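Local coordinates for uncharacterized protein (Porphyromonas gingivalis, PDB 1ZBS) that is uncharacterised but probably phosphorylates N-acetylglucosamine with ATP, as a putative kinase of the ASKHA (acetate and sugar kinase, Hsc70, actin) superfamily, at residues A[162-167]-A[206-212]; A[171-177]-A[199-203]; A[216-220]-A[248-252]. All coordinates share one frame; numbering follows the deposited sequence.

Interaction 1 of 3, residues A[162-167]-A[206-212]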
loop_
_atom_site.group_PDB
_atom_site.type_symbol
_atom_site.label_atom_id
_atom_site.label_comp_id
_atom_site.label_asym_id
_atom_site.label_seq_id
_atom_site.Cartn_x
_atom_site.Cartn_y
_atom_site.Cartn_z
ATOM N N GLN A 162 18.689 -1.277 2.356
ATOM C CA GLN A 162 18.677 -1.769 3.726
ATOM C C GLN A 162 19.094 -3.236 3.787
ATOM O O GLN A 162 19.159 -3.829 4.864
ATOM C CB GLN A 162 17.294 -1.573 4.348
ATOM C CG GLN A 162 16.857 -0.116 4.377
ATOM C CD GLN A 162 17.889 0.792 5.036
ATOM O OE1 GLN A 162 18.395 1.730 4.414
ATOM N NE2 GLN A 162 18.208 0.516 6.292
HETATM N N MSE A 163 19.390 -3.812 2.625
HETATM C CA MSE A 163 19.815 -5.206 2.538
HETATM C C MSE A 163 21.314 -5.283 2.193
HETATM O O MSE A 163 21.911 -4.294 1.772
HETATM C CB MSE A 163 18.990 -5.934 1.467
HETATM C CG MSE A 163 17.492 -6.065 1.770
HETATM SE SE MSE A 163 17.076 -7.373 3.158
HETATM C CE MSE A 163 15.884 -6.320 4.269
ATOM N N PRO A 164 21.946 -6.457 2.379
ATOM C CA PRO A 164 23.374 -6.570 2.058
ATOM C C PRO A 164 23.664 -6.129 0.623
ATOM O O PRO A 164 22.781 -6.177 -0.234
ATOM C CB PRO A 164 23.654 -8.052 2.285
ATOM C CG PRO A 164 22.742 -8.375 3.425
ATOM C CD PRO A 164 21.451 -7.706 2.981
ATOM N N GLU A 165 24.897 -5.695 0.369
ATOM C CA GLU A 165 25.307 -5.236 -0.958
ATOM C C GLU A 165 25.162 -6.362 -1.967
ATOM O O GLU A 165 25.572 -7.497 -1.712
ATOM C CB GLU A 165 26.769 -4.757 -0.928
ATOM C CG GLU A 165 27.238 -3.905 -2.135
ATOM C CD GLU A 165 27.423 -4.697 -3.438
ATOM O OE1 GLU A 165 28.129 -5.731 -3.432
ATOM O OE2 GLU A 165 26.874 -4.263 -4.474
ATOM N N GLY A 166 24.572 -6.040 -3.112
ATOM C CA GLY A 166 24.385 -7.031 -4.156
ATOM C C GLY A 166 23.025 -7.714 -4.182
ATOM O O GLY A 166 22.576 -8.135 -5.247
ATOM N N LEU A 167 22.366 -7.829 -3.031
ATOM C CA LEU A 167 21.062 -8.490 -2.973
ATOM C C LEU A 167 20.063 -7.815 -3.893
ATOM O O LEU A 167 19.279 -8.481 -4.575
ATOM C CB LEU A 167 20.507 -8.490 -1.544
ATOM C CG LEU A 167 19.276 -9.371 -1.275
ATOM C CD1 LEU A 167 19.548 -10.794 -1.740
ATOM C CD2 LEU A 167 18.939 -9.358 0.211
ATOM N N HIS A 206 16.336 -16.892 1.017
ATOM C CA HIS A 206 17.364 -16.022 1.565
ATOM C C HIS A 206 17.234 -15.763 3.055
ATOM O O HIS A 206 17.814 -14.807 3.577
ATOM C CB HIS A 206 17.365 -14.695 0.809
ATOM C CG HIS A 206 18.002 -14.777 -0.544
ATOM N ND1 HIS A 206 19.367 -14.778 -0.720
ATOM C CD2 HIS A 206 17.460 -14.883 -1.779
ATOM C CE1 HIS A 206 19.642 -14.880 -2.009
ATOM N NE2 HIS A 206 18.501 -14.945 -2.672
ATOM N N LEU A 207 16.486 -16.625 3.737
ATOM C CA LEU A 207 16.265 -16.512 5.182
ATOM C C LEU A 207 17.568 -16.631 5.968
ATOM O O LEU A 207 17.624 -16.295 7.153
ATOM C CB LEU A 207 15.297 -17.600 5.648
ATOM C CG LEU A 207 13.852 -17.482 5.163
ATOM C CD1 LEU A 207 13.083 -18.752 5.495
ATOM C CD2 LEU A 207 13.210 -16.273 5.809
ATOM N N ASP A 208 18.610 -17.130 5.307
ATOM C CA ASP A 208 19.908 -17.283 5.945
ATOM C C ASP A 208 20.536 -15.921 6.192
ATOM O O ASP A 208 21.533 -15.808 6.902
ATOM C CB ASP A 208 20.843 -18.155 5.086
ATOM C CG ASP A 208 20.603 -17.990 3.590
ATOM O OD1 ASP A 208 19.536 -18.437 3.095
ATOM O OD2 ASP A 208 21.485 -17.419 2.905
ATOM N N ILE A 209 19.943 -14.889 5.604
ATOM C CA ILE A 209 20.429 -13.522 5.766
ATOM C C ILE A 209 19.616 -12.853 6.873
ATOM O O ILE A 209 18.383 -12.878 6.843
ATOM C CB ILE A 209 20.246 -12.705 4.471
ATOM C CG1 ILE A 209 21.024 -13.356 3.319
ATOM C CG2 ILE A 209 20.693 -11.284 4.696
ATOM C CD1 ILE A 209 20.830 -12.659 1.989
ATOM N N PRO A 210 20.295 -12.238 7.858
ATOM C CA PRO A 210 19.674 -11.549 8.999
ATOM C C PRO A 210 18.536 -10.593 8.640
ATOM O O PRO A 210 17.397 -10.780 9.070
ATOM C CB PRO A 210 20.852 -10.813 9.635
ATOM C CG PRO A 210 21.977 -11.760 9.400
ATOM C CD PRO A 210 21.764 -12.161 7.952
ATOM N N ALA A 211 18.864 -9.567 7.860
ATOM C CA ALA A 211 17.895 -8.563 7.437
ATOM C C ALA A 211 16.607 -9.169 6.887
ATOM O O ALA A 211 15.520 -8.655 7.131
ATOM C CB ALA A 211 18.527 -7.655 6.394
ATOM N N VAL A 212 16.736 -10.259 6.141
ATOM C CA VAL A 212 15.588 -10.936 5.544
ATOM C C VAL A 212 14.765 -11.654 6.607
ATOM O O VAL A 212 13.546 -11.493 6.669
ATOM C CB VAL A 212 16.051 -11.965 4.477
ATOM C CG1 VAL A 212 14.863 -12.723 3.913
ATOM C CG2 VAL A 212 16.791 -11.246 3.358
#
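Met163, a selenomethionine, reaches across to Ala211 and Val212 at the first turn of helix 210-229. Its CB and CG run out with CG anti to the carbonyl carbon (chi1 -65°), and the chain then bends at chi2 and again at chi3, bringing SE and CE to the helix start. There SE lies 3.6 Å from Ala211 CB and, crossing the valine side chain at about a right angle, 3.9 Å from Val212 CG2. CE touches the same methyl, 3.6 Å from Ala211 CB, and also nears Ala211 O. The contact packs the loop between helices 147-159 and 167-174 against the start of helix 210-229, where Ile209 is the N-cap residue, in the helical region of a probable ASKHA-type fold. Next along the loop, the Pro164 ring meets Ile209 through CG, 3.8 Å from Ile209 CG2. The other branch of the isoleucine, ending in CD1, points tip to tip at Leu167 CD2 (4.2 Å). Leu167 divides its branches: while CD2 faces Ile209, CD1 sits over a face of the His206 ring, 4.2 Å from the ring centroid in a CH-pi contact. Met163 also touches Ser157 and Leu158 of helix 147-159.

Interaction 2 of 3, residues A[171-177]-A[199-203]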
loop_
_atom_site.group_PDB
_atom_site.type_symbol
_atom_site.label_atom_id
_atom_site.label_comp_id
_atom_site.label_asym_id
_atom_site.label_seq_id
_atom_site.Cartn_x
_atom_site.Cartn_y
_atom_site.Cartn_z
ATOM N N PHE A 171 18.309 -9.573 -6.978
ATOM C CA PHE A 171 16.849 -9.653 -7.035
ATOM C C PHE A 171 16.329 -9.120 -8.363
ATOM O O PHE A 171 15.586 -9.798 -9.075
ATOM C CB PHE A 171 16.228 -8.823 -5.889
ATOM C CG PHE A 171 14.715 -8.747 -5.921
ATOM C CD1 PHE A 171 13.938 -9.763 -5.367
ATOM C CD2 PHE A 171 14.069 -7.656 -6.492
ATOM C CE1 PHE A 171 12.534 -9.693 -5.377
ATOM C CE2 PHE A 171 12.663 -7.570 -6.511
ATOM C CZ PHE A 171 11.895 -8.593 -5.950
ATOM N N LEU A 172 16.720 -7.896 -8.695
ATOM C CA LEU A 172 16.259 -7.264 -9.929
ATOM C C LEU A 172 16.601 -8.060 -11.192
ATOM O O LEU A 172 15.778 -8.170 -12.104
ATOM C CB LEU A 172 16.837 -5.846 -10.030
ATOM C CG LEU A 172 16.448 -4.853 -8.915
ATOM C CD1 LEU A 172 17.162 -3.517 -9.151
ATOM C CD2 LEU A 172 14.930 -4.637 -8.916
ATOM N N GLN A 173 17.809 -8.614 -11.237
ATOM C CA GLN A 173 18.259 -9.394 -12.385
ATOM C C GLN A 173 17.537 -10.751 -12.524
ATOM O O GLN A 173 17.273 -11.211 -13.637
ATOM C CB GLN A 173 19.780 -9.600 -12.304
ATOM C CG GLN A 173 20.617 -8.393 -12.771
ATOM C CD GLN A 173 22.081 -8.465 -12.327
ATOM O OE1 GLN A 173 22.631 -9.552 -12.114
ATOM N NE2 GLN A 173 22.721 -7.302 -12.199
ATOM N N GLU A 174 17.211 -11.384 -11.402
ATOM C CA GLU A 174 16.528 -12.662 -11.443
ATOM C C GLU A 174 15.152 -12.523 -12.079
ATOM O O GLU A 174 14.711 -13.394 -12.835
ATOM C CB GLU A 174 16.380 -13.231 -10.041
ATOM C CG GLU A 174 15.691 -14.571 -10.018
ATOM C CD GLU A 174 15.650 -15.164 -8.630
ATOM O OE1 GLU A 174 16.627 -14.971 -7.875
ATOM O OE2 GLU A 174 14.654 -15.840 -8.302
ATOM N N TYR A 175 14.486 -11.414 -11.773
ATOM C CA TYR A 175 13.151 -11.128 -12.289
ATOM C C TYR A 175 13.164 -10.123 -13.430
ATOM O O TYR A 175 12.107 -9.704 -13.892
ATOM C CB TYR A 175 12.263 -10.604 -11.158
ATOM C CG TYR A 175 12.088 -11.611 -10.047
ATOM C CD1 TYR A 175 11.252 -12.713 -10.214
ATOM C CD2 TYR A 175 12.817 -11.510 -8.862
ATOM C CE1 TYR A 175 11.147 -13.694 -9.234
ATOM C CE2 TYR A 175 12.723 -12.495 -7.868
ATOM C CZ TYR A 175 11.884 -13.583 -8.070
ATOM O OH TYR A 175 11.781 -14.572 -7.129
ATOM N N GLY A 176 14.351 -9.733 -13.881
ATOM C CA GLY A 176 14.432 -8.782 -14.976
ATOM C C GLY A 176 13.586 -7.548 -14.726
ATOM O O GLY A 176 12.807 -7.121 -15.574
ATOM N N LEU A 177 13.724 -6.968 -13.546
ATOM C CA LEU A 177 12.951 -5.784 -13.233
ATOM C C LEU A 177 13.859 -4.615 -12.918
ATOM O O LEU A 177 15.065 -4.767 -12.702
ATOM C CB LEU A 177 12.039 -6.041 -12.027
ATOM C CG LEU A 177 10.789 -6.900 -12.241
ATOM C CD1 LEU A 177 10.206 -7.307 -10.882
ATOM C CD2 LEU A 177 9.772 -6.121 -13.063
ATOM N N PHE A 199 7.080 -12.774 -5.071
ATOM C CA PHE A 199 8.507 -12.746 -4.798
ATOM C C PHE A 199 8.830 -13.479 -3.513
ATOM O O PHE A 199 9.931 -13.361 -2.967
ATOM C CB PHE A 199 8.982 -11.300 -4.698
ATOM C CG PHE A 199 8.729 -10.502 -5.942
ATOM C CD1 PHE A 199 9.326 -10.865 -7.147
ATOM C CD2 PHE A 199 7.896 -9.393 -5.916
ATOM C CE1 PHE A 199 9.094 -10.129 -8.306
ATOM C CE2 PHE A 199 7.660 -8.653 -7.072
ATOM C CZ PHE A 199 8.260 -9.022 -8.267
ATOM N N SER A 200 7.870 -14.249 -3.030
ATOM C CA SER A 200 8.078 -14.983 -1.795
ATOM C C SER A 200 9.212 -16.009 -1.908
ATOM O O SER A 200 10.059 -16.097 -1.023
ATOM C CB SER A 200 6.775 -15.663 -1.368
ATOM O OG SER A 200 6.824 -15.983 0.009
ATOM N N PRO A 201 9.249 -16.792 -3.000
ATOM C CA PRO A 201 10.298 -17.798 -3.191
ATOM C C PRO A 201 11.719 -17.244 -3.047
ATOM O O PRO A 201 12.623 -17.943 -2.587
ATOM C CB PRO A 201 10.022 -18.315 -4.600
ATOM C CG PRO A 201 8.528 -18.225 -4.692
ATOM C CD PRO A 201 8.261 -16.858 -4.092
ATOM N N PHE A 202 11.916 -15.991 -3.452
ATOM C CA PHE A 202 13.229 -15.355 -3.357
ATOM C C PHE A 202 13.555 -15.085 -1.886
ATOM O O PHE A 202 14.680 -15.310 -1.422
ATOM C CB PHE A 202 13.239 -14.030 -4.130
ATOM C CG PHE A 202 14.574 -13.343 -4.130
ATOM C CD1 PHE A 202 15.539 -13.667 -5.084
ATOM C CD2 PHE A 202 14.890 -12.411 -3.140
ATOM C CE1 PHE A 202 16.797 -13.074 -5.053
ATOM C CE2 PHE A 202 16.149 -11.811 -3.098
ATOM C CZ PHE A 202 17.110 -12.145 -4.055
ATOM N N ILE A 203 12.554 -14.598 -1.160
ATOM C CA ILE A 203 12.701 -14.296 0.255
ATOM C C ILE A 203 12.974 -15.574 1.052
ATOM O O ILE A 203 13.956 -15.658 1.797
ATOM C CB ILE A 203 11.432 -13.602 0.794
ATOM C CG1 ILE A 203 11.265 -12.239 0.100
ATOM C CG2 ILE A 203 11.513 -13.457 2.300
ATOM C CD1 ILE A 203 9.990 -11.476 0.466
#
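Phe171 and Phe202 mark the closest backbone approach, their CA atoms 7.7 Å apart, while Tyr175 stands across from Phe199 at the end of helix 167-174. That helix closes in a Schellman motif with Gly176 as the C-prime residue: Leu177 N bonds to Leu172 O, and a weaker bond runs from Gly176 N to Gln173 O. Phe199, for its part, is the N-cap residue of helix 200-204. Between the two helix ends lies an aromatic cluster of Phe171, Tyr175, Phe199 and Phe202, joined by three T-shaped (edge-to-face) pairs. Phe171, whose CG points away from the backbone N (chi1 175°), drives its ring between the two phenylalanines and offers an edge to each, CZ over a face of Phe199 and CD1 over a face of Phe202, the latter with planes at 80°. Phe199 in turn gives its own edge to Tyr175: Phe199 CD1 stands 3.7 Å above the Tyr175 plane, over the centre of the ring. Leu177 CD1 reaches the far end of the Phe199 ring, 3.7 Å from CZ. Beyond the cluster, Phe171 also packs on Ile155 and Leu158 of helix 147-159. On the exposed side, the extended Glu174 chain brings its carboxylate to the rim of Phe202, where OE1 lies in the ring plane, 3.3 Å from Phe202 CD1.

Interaction 3 of 3, residues A[216-220]-A[248-252]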
loop_
_atom_site.group_PDB
_atom_site.type_symbol
_atom_site.label_atom_id
_atom_site.label_comp_id
_atom_site.label_asym_id
_atom_site.label_seq_id
_atom_site.Cartn_x
_atom_site.Cartn_y
_atom_site.Cartn_z
ATOM N N VAL A 216 10.783 -11.035 7.962
ATOM C CA VAL A 216 9.693 -12.010 7.962
ATOM C C VAL A 216 9.168 -12.244 9.373
ATOM O O VAL A 216 7.963 -12.375 9.591
ATOM C CB VAL A 216 10.158 -13.346 7.356
ATOM C CG1 VAL A 216 9.057 -14.391 7.479
ATOM C CG2 VAL A 216 10.514 -13.132 5.884
ATOM N N GLN A 217 10.099 -12.277 10.321
ATOM C CA GLN A 217 9.802 -12.485 11.727
ATOM C C GLN A 217 8.933 -11.366 12.309
ATOM O O GLN A 217 7.946 -11.630 13.000
ATOM C CB GLN A 217 11.120 -12.589 12.496
ATOM C CG GLN A 217 11.023 -12.507 14.010
ATOM C CD GLN A 217 12.402 -12.497 14.669
ATOM O OE1 GLN A 217 13.053 -13.539 14.809
ATOM N NE2 GLN A 217 12.860 -11.311 15.053
ATOM N N ASN A 218 9.293 -10.119 12.028
ATOM C CA ASN A 218 8.541 -8.992 12.548
ATOM C C ASN A 218 7.143 -8.920 11.963
ATOM O O ASN A 218 6.197 -8.498 12.632
ATOM C CB ASN A 218 9.281 -7.685 12.279
ATOM C CG ASN A 218 10.628 -7.644 12.955
ATOM O OD1 ASN A 218 10.833 -8.293 13.984
ATOM N ND2 ASN A 218 11.555 -6.878 12.392
ATOM N N SER A 219 7.003 -9.341 10.714
ATOM C CA SER A 219 5.701 -9.309 10.086
ATOM C C SER A 219 4.790 -10.372 10.692
ATOM O O SER A 219 3.611 -10.115 10.942
ATOM C CB SER A 219 5.827 -9.518 8.581
ATOM O OG SER A 219 4.608 -9.157 7.951
ATOM N N PHE A 220 5.334 -11.564 10.926
ATOM C CA PHE A 220 4.552 -12.642 11.525
ATOM C C PHE A 220 4.154 -12.244 12.944
ATOM O O PHE A 220 3.035 -12.510 13.380
ATOM C CB PHE A 220 5.350 -13.955 11.577
ATOM C CG PHE A 220 5.472 -14.659 10.247
ATOM C CD1 PHE A 220 4.804 -14.192 9.116
ATOM C CD2 PHE A 220 6.250 -15.810 10.135
ATOM C CE1 PHE A 220 4.920 -14.855 7.893
ATOM C CE2 PHE A 220 6.373 -16.477 8.922
ATOM C CZ PHE A 220 5.700 -16.001 7.794
ATOM N N TYR A 248 7.104 -20.818 5.408
ATOM C CA TYR A 248 7.822 -20.140 6.486
ATOM C C TYR A 248 7.504 -20.755 7.851
ATOM O O TYR A 248 7.722 -20.120 8.895
ATOM C CB TYR A 248 7.455 -18.655 6.491
ATOM C CG TYR A 248 7.912 -17.913 5.255
ATOM C CD1 TYR A 248 9.173 -17.323 5.197
ATOM C CD2 TYR A 248 7.092 -17.816 4.133
ATOM C CE1 TYR A 248 9.604 -16.653 4.057
ATOM C CE2 TYR A 248 7.510 -17.154 2.986
ATOM C CZ TYR A 248 8.767 -16.571 2.954
ATOM O OH TYR A 248 9.176 -15.893 1.831
ATOM N N ARG A 249 7.001 -21.990 7.835
ATOM C CA ARG A 249 6.633 -22.693 9.061
ATOM C C ARG A 249 7.659 -22.580 10.181
ATOM O O ARG A 249 7.302 -22.271 11.312
ATOM C CB ARG A 249 6.321 -24.176 8.771
ATOM C CG ARG A 249 7.404 -24.964 8.046
ATOM C CD ARG A 249 7.002 -26.437 7.938
ATOM N NE ARG A 249 7.963 -27.219 7.170
ATOM C CZ ARG A 249 8.095 -27.158 5.848
ATOM N NH1 ARG A 249 7.320 -26.353 5.136
ATOM N NH2 ARG A 249 9.025 -27.885 5.234
ATOM N N GLU A 250 8.928 -22.815 9.873
ATOM C CA GLU A 250 9.960 -22.718 10.896
ATOM C C GLU A 250 9.890 -21.363 11.587
ATOM O O GLU A 250 9.787 -21.288 12.812
ATOM C CB GLU A 250 11.359 -22.888 10.288
ATOM C CG GLU A 250 11.710 -24.288 9.776
ATOM C CD GLU A 250 10.889 -24.727 8.569
ATOM O OE1 GLU A 250 10.524 -23.862 7.737
ATOM O OE2 GLU A 250 10.623 -25.949 8.449
ATOM N N VAL A 251 9.944 -20.291 10.800
ATOM C CA VAL A 251 9.904 -18.940 11.350
ATOM C C VAL A 251 8.611 -18.682 12.115
ATOM O O VAL A 251 8.616 -18.036 13.170
ATOM C CB VAL A 251 10.043 -17.874 10.244
ATOM C CG1 VAL A 251 10.107 -16.493 10.869
ATOM C CG2 VAL A 251 11.285 -18.140 9.414
ATOM N N LEU A 252 7.507 -19.189 11.576
ATOM C CA LEU A 252 6.201 -19.033 12.201
ATOM C C LEU A 252 6.195 -19.676 13.596
ATOM O O LEU A 252 5.606 -19.132 14.533
ATOM C CB LEU A 252 5.120 -19.665 11.311
ATOM C CG LEU A 252 3.681 -19.495 11.807
ATOM C CD1 LEU A 252 3.401 -18.013 11.973
ATOM C CD2 LEU A 252 2.683 -20.122 10.832
#
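Phe220 and Tyr248 meet almost perpendicularly, the edge of the phenylalanine turned toward the tyrosine face in an offset edge-to-face pair with planes at 85° and centroids 6.0 Å apart. The offset places the leading edge of Phe220 beside the root of the tyrosine more than over the middle of its ring. CE2 and CZ straddle Tyr248 CB, which lies close to the phenylalanine plane, 3.4 Å from Phe220 CE2. Phe220 has CG anti to its carbonyl carbon (chi1 -76°), and a chi2 of -5° turns the ring so that one face lies over Val216 O of the preceding helical turn, 3.4 Å below the plane and toward the rim.

The aliphatic side chains fill in around this pair. Val216 approaches the tyrosine ring through CG1, 3.7 Å from Tyr248 CD1, with the two side chains crossing at about a right angle. The same methyl also packs against Val251 CG1, which in turn touches Phe220 CD2 and the CA of Gln217. Leu252 also reaches the ring: its CA and CD1 both approach Phe220 CD2, the methyl at 4.0 Å. The polar end of the tyrosine is satisfied by Ser200, whose OG is hydrogen-bonded to Tyr248 OH, while Ile203 and Ala204 of helix 200-204 pack on the tyrosine. Tyr248 is also the N-cap residue of helix 249-258, so the ring sits at the very start of the helix that meets helix 210-229. Val255, further along helix 249-258, extends the packing onto Gln217 and Phe220. The two helices pack near the mixed sheet that contains strand 238-241, whose strand order 3-2-1-4-5 is the ribonuclease H-like arrangement of ASKHA proteins.

How the interactions relate
The three contacts lie in one helical region, and interaction 3 follows the other two in the chain. Interaction 2 is nested within the loop closed by interaction 1, their centres about 13 Å apart, and Leu167 CD1 of the first packs 3.6 Å from Phe202 CZ of the second. Interactions 1 and 3 both use helix 210-229, with centres about 15 Å apart, and Leu207 CD2 lies 4.0 Å from Tyr248 CE1. Between interactions 2 and 3, whose centres are about 20 Å apart, the link is polar through Ser200 and Tyr248 and apolar through Ile203 CG2, 3.7 Å from Val216 CG2. Helix 200-204 thus joins all three.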